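Local atomic coordinates of 3-dehydroquinate dehydratase (Enterococcus faecalis, PDB entry 4PH6), a protein that catalyses the cis-dehydration of 3-dehydroquinate to 3-dehydroshikimate through an imine intermediate, the third step of the chorismate pathway. Residues 154-165 with 190-201. Sequence-based numbering, arbitrary orientation.
Sequences QEEIVARLRQMQ and ATNEMYTHYASV
M194 projects from helix 181-197 as a knob into a hole formed by V158, L161, R162 and Q165. Its CB lies 4.1 Å from L161 CD1. CG meets both CB and CD1 of L161. The M194 side chain bends at chi2 (67°), which puts M194 SD 3.5 Å from R162 CG. CE ends beside L161 O. Near the start of helix 154-166, I157 CG2 packs on A190 CB, midway along helix 181-197. The two helices are neighbours on the outside of the type I dehydroquinase (beta/alpha)8 barrel, and the axes of 154-165 and 190-197 cross at -42°. Strand 171-176 runs between them in sequence, and L161 and I157 also touch I174 on it. The R162 guanidinium lies flat on one face of the Y198 ring, planes 17° apart, and R162 CD lies over the same face, a CH-pi contact. V158 CG1 also touches this ring. Q154 NE2 donates to E193 OE1 (2.7 Å), nearly along the C-O axis. A water bridges the same oxygen to E155 OE2, probably easing the nearness of two acids. Q165, still in its helix, uses both ends of its amide on the backbone where helix 181-197 gives way to the following loop. Q165 NE2 donates to Y198 O (2.8 Å) in a nearly straight bond. Q165 OE1 accepts from S200 N (2.7 Å) and, weakly, from V201 N.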
# COMPACT_ATOMS: atom_id res chain seq x y z
N GLN A 154 -14.91 9.77 5.91
CA GLN A 154 -14.11 9.14 6.93
C GLN A 154 -14.87 9.00 8.26
O GLN A 154 -14.80 7.96 8.91
CB GLN A 154 -12.82 9.93 7.15
CG GLN A 154 -12.09 9.51 8.42
CD GLN A 154 -10.68 10.05 8.48
OE1 GLN A 154 -10.18 10.57 7.50
NE2 GLN A 154 -10.04 9.91 9.63
N GLU A 155 -15.60 10.05 8.65
CA GLU A 155 -16.32 10.06 9.91
C GLU A 155 -17.43 9.01 9.91
O GLU A 155 -17.69 8.37 10.92
CB GLU A 155 -16.91 11.44 10.21
CG GLU A 155 -15.84 12.51 10.42
CD GLU A 155 -15.31 13.06 9.10
OE1 GLU A 155 -16.14 13.37 8.21
OE2 GLU A 155 -14.07 13.14 8.92
N GLU A 156 -18.08 8.85 8.77
CA GLU A 156 -19.19 7.91 8.67
C GLU A 156 -18.71 6.47 8.73
O GLU A 156 -19.34 5.63 9.35
CB GLU A 156 -20.01 8.18 7.40
CG GLU A 156 -21.11 7.19 7.12
CD GLU A 156 -22.14 7.10 8.23
OE1 GLU A 156 -22.78 6.03 8.35
OE2 GLU A 156 -22.31 8.09 8.98
N ILE A 157 -17.57 6.18 8.10
CA ILE A 157 -16.94 4.87 8.20
C ILE A 157 -16.58 4.57 9.65
O ILE A 157 -16.84 3.47 10.16
CB ILE A 157 -15.68 4.78 7.30
CG1 ILE A 157 -16.05 5.11 5.85
CG2 ILE A 157 -15.04 3.38 7.41
CD1 ILE A 157 -14.89 5.16 4.86
N VAL A 158 -15.99 5.55 10.33
CA VAL A 158 -15.63 5.42 11.73
C VAL A 158 -16.88 5.25 12.60
O VAL A 158 -16.89 4.44 13.53
CB VAL A 158 -14.82 6.67 12.22
CG1 VAL A 158 -14.69 6.69 13.73
CG2 VAL A 158 -13.44 6.70 11.56
N ALA A 159 -17.93 6.00 12.30
CA ALA A 159 -19.16 5.92 13.06
C ALA A 159 -19.79 4.55 12.90
O ALA A 159 -20.31 3.99 13.86
CB ALA A 159 -20.14 7.03 12.65
N ARG A 160 -19.74 4.01 11.68
CA ARG A 160 -20.32 2.70 11.44
C ARG A 160 -19.53 1.63 12.16
O ARG A 160 -20.11 0.72 12.76
CB ARG A 160 -20.41 2.41 9.95
CG ARG A 160 -21.44 3.27 9.24
CD ARG A 160 -21.63 2.86 7.81
NE ARG A 160 -22.43 3.83 7.06
CZ ARG A 160 -22.73 3.72 5.77
NH1 ARG A 160 -22.31 2.68 5.06
NH2 ARG A 160 -23.44 4.67 5.17
N LEU A 161 -18.20 1.73 12.14
CA LEU A 161 -17.38 0.75 12.83
C LEU A 161 -17.65 0.86 14.33
O LEU A 161 -17.68 -0.15 15.04
CB LEU A 161 -15.89 0.96 12.52
CG LEU A 161 -15.47 0.55 11.10
CD1 LEU A 161 -14.07 1.03 10.77
CD2 LEU A 161 -15.59 -0.97 10.89
N ARG A 162 -17.84 2.08 14.82
CA ARG A 162 -18.09 2.28 16.24
C ARG A 162 -19.46 1.75 16.66
O ARG A 162 -19.61 1.29 17.79
CB ARG A 162 -17.98 3.76 16.61
CG ARG A 162 -16.55 4.31 16.65
CD ARG A 162 -16.58 5.77 17.05
NE ARG A 162 -16.96 5.91 18.45
CZ ARG A 162 -17.39 7.04 18.99
NH1 ARG A 162 -17.53 8.13 18.24
NH2 ARG A 162 -17.71 7.07 20.27
N GLN A 163 -20.45 1.83 15.78
CA GLN A 163 -21.79 1.34 16.10
C GLN A 163 -21.81 -0.20 16.18
O GLN A 163 -22.55 -0.77 16.98
CB GLN A 163 -22.83 1.83 15.08
CG GLN A 163 -23.06 3.36 15.05
CD GLN A 163 -24.25 3.81 15.90
OE1 GLN A 163 -24.96 2.96 16.50
NE2 GLN A 163 -24.49 5.14 15.97
N MET A 164 -21.00 -0.87 15.35
CA MET A 164 -20.89 -2.32 15.41
C MET A 164 -20.32 -2.76 16.74
O MET A 164 -20.82 -3.70 17.35
CB MET A 164 -20.01 -2.85 14.28
CG MET A 164 -20.51 -2.51 12.88
SD MET A 164 -19.37 -3.09 11.61
CE MET A 164 -19.73 -1.94 10.29
N GLN A 165 -19.25 -2.09 17.17
CA GLN A 165 -18.63 -2.40 18.45
C GLN A 165 -19.66 -2.18 19.58
O GLN A 165 -19.74 -2.99 20.51
CB GLN A 165 -17.37 -1.55 18.66
CG GLN A 165 -16.53 -1.90 19.92
CD GLN A 165 -15.22 -1.09 20.00
OE1 GLN A 165 -14.18 -1.52 19.52
NE2 GLN A 165 -15.29 0.08 20.61
N ALA A 190 -9.73 6.18 7.96
CA ALA A 190 -10.85 5.75 8.79
C ALA A 190 -10.44 4.53 9.60
O ALA A 190 -10.72 4.43 10.81
CB ALA A 190 -12.07 5.45 7.93
N THR A 191 -9.77 3.61 8.93
CA THR A 191 -9.23 2.41 9.57
C THR A 191 -8.24 2.78 10.67
O THR A 191 -8.33 2.27 11.79
CB THR A 191 -8.53 1.47 8.55
OG1 THR A 191 -9.46 1.08 7.54
CG2 THR A 191 -7.96 0.22 9.25
N ASN A 192 -7.30 3.68 10.36
CA ASN A 192 -6.28 4.07 11.34
C ASN A 192 -6.88 4.80 12.56
O ASN A 192 -6.57 4.45 13.69
CB ASN A 192 -5.20 4.96 10.70
CG ASN A 192 -4.05 5.27 11.66
OD1 ASN A 192 -3.32 4.37 12.09
ND2 ASN A 192 -3.87 6.55 12.00
N GLU A 193 -7.73 5.79 12.33
CA GLU A 193 -8.41 6.50 13.41
C GLU A 193 -9.22 5.57 14.32
O GLU A 193 -9.08 5.61 15.54
CB GLU A 193 -9.32 7.59 12.85
CG GLU A 193 -10.21 8.26 13.92
CD GLU A 193 -11.12 9.32 13.33
OE1 GLU A 193 -11.01 9.59 12.11
OE2 GLU A 193 -11.93 9.90 14.08
N MET A 194 -10.07 4.73 13.73
CA MET A 194 -10.86 3.77 14.50
C MET A 194 -9.98 2.90 15.38
O MET A 194 -10.22 2.76 16.59
CB MET A 194 -11.69 2.87 13.57
CG MET A 194 -12.51 1.80 14.31
SD MET A 194 -13.84 2.53 15.32
CE MET A 194 -14.30 1.14 16.35
N TYR A 195 -8.95 2.33 14.78
CA TYR A 195 -8.07 1.40 15.47
C TYR A 195 -7.30 2.06 16.60
O TYR A 195 -7.13 1.48 17.67
CB TYR A 195 -7.09 0.79 14.47
CG TYR A 195 -6.07 -0.15 15.09
CD1 TYR A 195 -6.36 -1.49 15.29
CD2 TYR A 195 -4.82 0.32 15.46
CE1 TYR A 195 -5.43 -2.34 15.84
CE2 TYR A 195 -3.88 -0.52 16.03
CZ TYR A 195 -4.19 -1.85 16.21
OH TYR A 195 -3.24 -2.68 16.76
N THR A 196 -6.83 3.29 16.38
CA THR A 196 -5.99 3.91 17.39
C THR A 196 -6.83 4.49 18.54
O THR A 196 -6.40 4.48 19.69
CB THR A 196 -5.08 5.01 16.78
OG1 THR A 196 -5.88 6.04 16.19
CG2 THR A 196 -4.17 4.43 15.71
N HIS A 197 -8.04 4.94 18.24
CA HIS A 197 -8.78 5.76 19.20
C HIS A 197 -10.06 5.15 19.81
O HIS A 197 -10.44 5.55 20.90
CB HIS A 197 -9.12 7.09 18.53
CG HIS A 197 -7.94 7.99 18.37
ND1 HIS A 197 -7.44 8.36 17.13
CD2 HIS A 197 -7.12 8.58 19.28
CE1 HIS A 197 -6.39 9.15 17.29
NE2 HIS A 197 -6.18 9.29 18.59
N TYR A 198 -10.71 4.20 19.14
CA TYR A 198 -12.03 3.74 19.61
C TYR A 198 -12.17 2.22 19.75
O TYR A 198 -13.06 1.72 20.44
CB TYR A 198 -13.12 4.22 18.65
CG TYR A 198 -13.18 5.72 18.43
CD1 TYR A 198 -12.66 6.30 17.28
CD2 TYR A 198 -13.78 6.55 19.37
CE1 TYR A 198 -12.73 7.67 17.08
CE2 TYR A 198 -13.85 7.92 19.18
CZ TYR A 198 -13.32 8.48 18.03
OH TYR A 198 -13.40 9.83 17.84
N ALA A 199 -11.32 1.48 19.05
CA ALA A 199 -11.46 0.04 18.95
C ALA A 199 -10.93 -0.69 20.18
O ALA A 199 -9.81 -0.46 20.62
CB ALA A 199 -10.73 -0.45 17.68
N SER A 200 -11.74 -1.57 20.75
CA SER A 200 -11.22 -2.47 21.79
C SER A 200 -11.55 -3.90 21.40
O SER A 200 -11.32 -4.83 22.16
CB SER A 200 -11.77 -2.13 23.18
OG SER A 200 -13.16 -2.36 23.25
N VAL A 201 -12.09 -4.05 20.19
CA VAL A 201 -12.18 -5.33 19.50
C VAL A 201 -11.53 -5.20 18.11
O VAL A 201 -11.34 -4.08 17.62
CB VAL A 201 -13.63 -5.82 19.36
CG1 VAL A 201 -14.29 -6.00 20.74
CG2 VAL A 201 -14.43 -4.88 18.47
O HOH W 1 -12.99 11.73 11.25